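Local atomic coordinates of periplasmic solute binding protein (Candidatus liberibacter, PDB entry 4CL2), a protein that binds manganese and zinc ions in the periplasm and probably delivers them to a membrane transporter for uptake. Residues V6-F11 against D55-N60. Numbering follows the deposited sequence.
Sequences VVLSSF and DLILCN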
ATOM      1  N   VAL A   6     -14.261 -18.609  -3.942  1.00 18.60           N
ATOM      2  CA  VAL A   6     -14.424 -17.181  -3.684  1.00 16.93           C
ATOM      3  C   VAL A   6     -13.280 -16.776  -2.743  1.00 16.88           C
ATOM      4  O   VAL A   6     -13.021 -17.430  -1.740  1.00 15.50           O
ATOM      5  CB  VAL A   6     -15.803 -16.886  -3.011  1.00 17.13           C
ATOM      6  CG1 VAL A   6     -15.949 -15.391  -2.675  1.00 17.44           C
ATOM      7  CG2 VAL A   6     -16.936 -17.258  -3.912  1.00 19.34           C
ATOM      8  N   VAL A   7     -12.542 -15.772  -3.130  1.00 16.28           N
ATOM      9  CA  VAL A   7     -11.362 -15.285  -2.366  1.00 15.10           C
ATOM     10  C   VAL A   7     -11.648 -13.800  -2.048  1.00 15.07           C
ATOM     11  O   VAL A   7     -11.773 -12.951  -2.956  1.00 15.74           O
ATOM     12  CB  VAL A   7     -10.077 -15.409  -3.185  1.00 14.49           C
ATOM     13  CG1 VAL A   7      -8.920 -14.839  -2.402  1.00 14.96           C
ATOM     14  CG2 VAL A   7      -9.837 -16.860  -3.551  1.00 16.18           C
ATOM     15  N   LEU A   8     -11.786 -13.532  -0.755  1.00 13.84           N
ATOM     16  CA  LEU A   8     -12.079 -12.198  -0.202  1.00 14.06           C
ATOM     17  C   LEU A   8     -10.766 -11.513   0.201  1.00 13.93           C
ATOM     18  O   LEU A   8     -10.019 -11.984   1.043  1.00 13.98           O
ATOM     19  CB  LEU A   8     -13.060 -12.289   0.963  1.00 14.40           C
ATOM     20  CG  LEU A   8     -13.297 -10.943   1.646  1.00 15.18           C
ATOM     21  CD1 LEU A   8     -14.029  -9.952   0.738  1.00 15.35           C
ATOM     22  CD2 LEU A   8     -14.110 -11.232   2.943  1.00 15.92           C
ATOM     23  N   SER A   9     -10.487 -10.372  -0.419  0.50 12.48           N
ATOM     24  CA  SER A   9      -9.341  -9.503  -0.050  0.50 12.18           C
ATOM     25  C   SER A   9      -9.837  -8.386   0.900  0.50 13.38           C
ATOM     26  O   SER A   9     -10.970  -7.913   0.809  0.50 13.61           O
ATOM     27  CB  SER A   9      -8.703  -8.898  -1.305  0.50 12.33           C
ATOM     28  OG  SER A   9      -8.168  -9.873  -2.192  0.50 10.30           O
ATOM     29  N   SER A  10      -8.994  -8.006   1.849  1.00 13.39           N
ATOM     30  CA  SER A  10      -9.386  -7.026   2.852  1.00 11.78           C
ATOM     31  C   SER A  10      -9.618  -5.633   2.221  1.00 13.40           C
ATOM     32  O   SER A  10     -10.475  -4.909   2.714  1.00 14.73           O
ATOM     33  CB  SER A  10      -8.405  -6.981   4.000  1.00 13.35           C
ATOM     34  OG  SER A  10      -7.121  -6.526   3.556  1.00 13.95           O
ATOM     35  N   PHE A  11      -8.807  -5.242   1.271  1.00 14.27           N
ATOM     36  CA  PHE A  11      -8.976  -3.931   0.647  1.00 14.35           C
ATOM     37  C   PHE A  11      -8.488  -3.904  -0.775  1.00 14.17           C
ATOM     38  O   PHE A  11      -8.001  -4.903  -1.343  1.00 14.39           O
ATOM     39  CB  PHE A  11      -8.336  -2.811   1.531  1.00 14.88           C
ATOM     40  CG  PHE A  11      -6.822  -2.634   1.352  1.00 16.47           C
ATOM     41  CD1 PHE A  11      -5.908  -3.619   1.689  1.00 15.75           C
ATOM     42  CD2 PHE A  11      -6.342  -1.424   0.872  1.00 15.83           C
ATOM     43  CE1 PHE A  11      -4.534  -3.405   1.569  1.00 17.48           C
ATOM     44  CE2 PHE A  11      -4.965  -1.206   0.732  1.00 15.98           C
ATOM     45  CZ  PHE A  11      -4.066  -2.195   1.093  1.00 15.13           C
ATOM     46  N   ASP A  55     -13.947 -18.603   0.585  1.00 17.34           N
ATOM     47  CA  ASP A  55     -13.175 -19.821   0.783  1.00 17.82           C
ATOM     48  C   ASP A  55     -11.755 -19.546   1.296  1.00 15.95           C
ATOM     49  O   ASP A  55     -11.054 -20.474   1.674  1.00 16.72           O
ATOM     50  CB  ASP A  55     -13.150 -20.594  -0.575  1.00 19.57           C
ATOM     51  CG  ASP A  55     -14.509 -21.014  -0.988  1.00 20.91           C
ATOM     52  OD1 ASP A  55     -15.174 -21.736  -0.208  1.00 20.01           O
ATOM     53  OD2 ASP A  55     -14.968 -20.616  -2.054  1.00 18.68           O
ATOM     54  N   LEU A  56     -11.321 -18.296   1.238  1.00 15.68           N
ATOM     55  CA  LEU A  56      -9.952 -17.839   1.570  1.00 14.94           C
ATOM     56  C   LEU A  56     -10.100 -16.354   1.835  1.00 14.58           C
ATOM     57  O   LEU A  56     -10.831 -15.667   1.039  1.00 15.48           O
ATOM     58  CB  LEU A  56      -9.014 -18.107   0.399  1.00 14.63           C
ATOM     59  CG  LEU A  56      -7.582 -17.655   0.539  1.00 16.94           C
ATOM     60  CD1 LEU A  56      -6.907 -18.352   1.675  1.00 21.68           C
ATOM     61  CD2 LEU A  56      -6.867 -17.904  -0.781  1.00 15.59           C
ATOM     62  N   ILE A  57      -9.471 -15.862   2.905  1.00 14.45           N
ATOM     63  CA  ILE A  57      -9.479 -14.427   3.221  1.00 14.43           C
ATOM     64  C   ILE A  57      -8.034 -13.939   3.202  1.00 13.78           C
ATOM     65  O   ILE A  57      -7.186 -14.508   3.869  1.00 16.17           O
ATOM     66  CB  ILE A  57     -10.152 -14.142   4.549  1.00 16.10           C
ATOM     67  CG1 ILE A  57     -11.605 -14.604   4.498  1.00 16.00           C
ATOM     68  CG2 ILE A  57     -10.060 -12.660   4.861  1.00 17.53           C
ATOM     69  CD1 ILE A  57     -12.356 -14.459   5.806  1.00 18.29           C
ATOM     70  N   LEU A  58      -7.772 -12.926   2.376  1.00 13.46           N
ATOM     71  CA  LEU A  58      -6.425 -12.387   2.223  1.00 14.16           C
ATOM     72  C   LEU A  58      -6.336 -11.004   2.900  1.00 13.34           C
ATOM     73  O   LEU A  58      -7.021 -10.055   2.514  1.00 16.64           O
ATOM     74  CB  LEU A  58      -6.091 -12.260   0.764  1.00 14.16           C
ATOM     75  CG  LEU A  58      -6.126 -13.515  -0.090  1.00 18.17           C
ATOM     76  CD1 LEU A  58      -5.840 -13.116  -1.555  1.00 17.49           C
ATOM     77  CD2 LEU A  58      -5.120 -14.543   0.454  1.00 18.47           C
ATOM     78  N   CYS A  59      -5.531 -10.945   3.946  1.00 14.64           N
ATOM     79  CA  CYS A  59      -5.346  -9.711   4.753  1.00 13.75           C
ATOM     80  C   CYS A  59      -3.921  -9.185   4.522  1.00 15.15           C
ATOM     81  O   CYS A  59      -2.992  -9.946   4.273  1.00 13.34           O
ATOM     82  CB  CYS A  59      -5.520  -9.981   6.248  1.00 15.86           C
ATOM     83  SG  CYS A  59      -7.289 -10.216   6.661  1.00 19.09           S
ATOM     84  N   ASN A  60      -3.762  -7.888   4.744  1.00 14.52           N
ATOM     85  CA  ASN A  60      -2.464  -7.251   4.780  1.00 13.93           C
ATOM     86  C   ASN A  60      -1.653  -7.615   5.975  1.00 15.76           C
ATOM     87  O   ASN A  60      -0.397  -7.789   5.886  1.00 17.09           O
ATOM     88  CB  ASN A  60      -2.642  -5.731   4.844  1.00 12.97           C
ATOM     89  CG  ASN A  60      -1.347  -4.996   4.460  1.00 13.98           C
ATOM     90  OD1 ASN A  60      -0.973  -4.968   3.287  1.00 15.72           O
ATOM     91  ND2 ASN A  60      -0.736  -4.358   5.440  1.00 14.88           N
TER
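With chi1 at 177°, Val7 holds CG1 anti to its backbone N, while Leu58 turns CG anti to its own carbonyl carbon (chi1 -59°); the two side chains therefore converge from adjoining strands, and Val7 CG1 packs 3.6 Å from Leu58 CD1. Leu56 lies alongside Val7 and points the same way, with CD2 beside CG1. Leu128 of helix 111-128 touches both Val7 and Leu56, whereas Ile14 and Thr18 of helix 12-22 pack on Leu58, so helices 111-128 and 12-22 both pack on this face. Leu8 and Ile57 project from the other face, and their side chains meet only loosely.

Between the backbones runs a parallel ladder: Leu8 N donates to Leu56 O at 2.9 Å, and Leu8 O accepts from Leu58 N at 2.8 Å in a nearly straight bond (171°). Strands 6-9 and 56-59 are the central pair of a four-stranded parallel sheet flanked by helices, one lobe of a metal-binding protein of the solute-binding protein 9 family.

At the start of the pair Asp55 bonds twice to Val6. Asp55 OD2 accepts the N-H of Val6 N at 2.8 Å through its anti lone pair, and the backbone N of Asp55 reaches Val6 O; OD1 meanwhile forms a salt bridge with Lys76. At the opposite end Ser10 N bonds to Leu58 O at 2.9 Å, and Glu65 OE2 accepts from Asn60 N and also bonds Ser10 OG. From here both segments lead toward the metal site: the Phe11 side chain lies about 8 Å from the bound manganese.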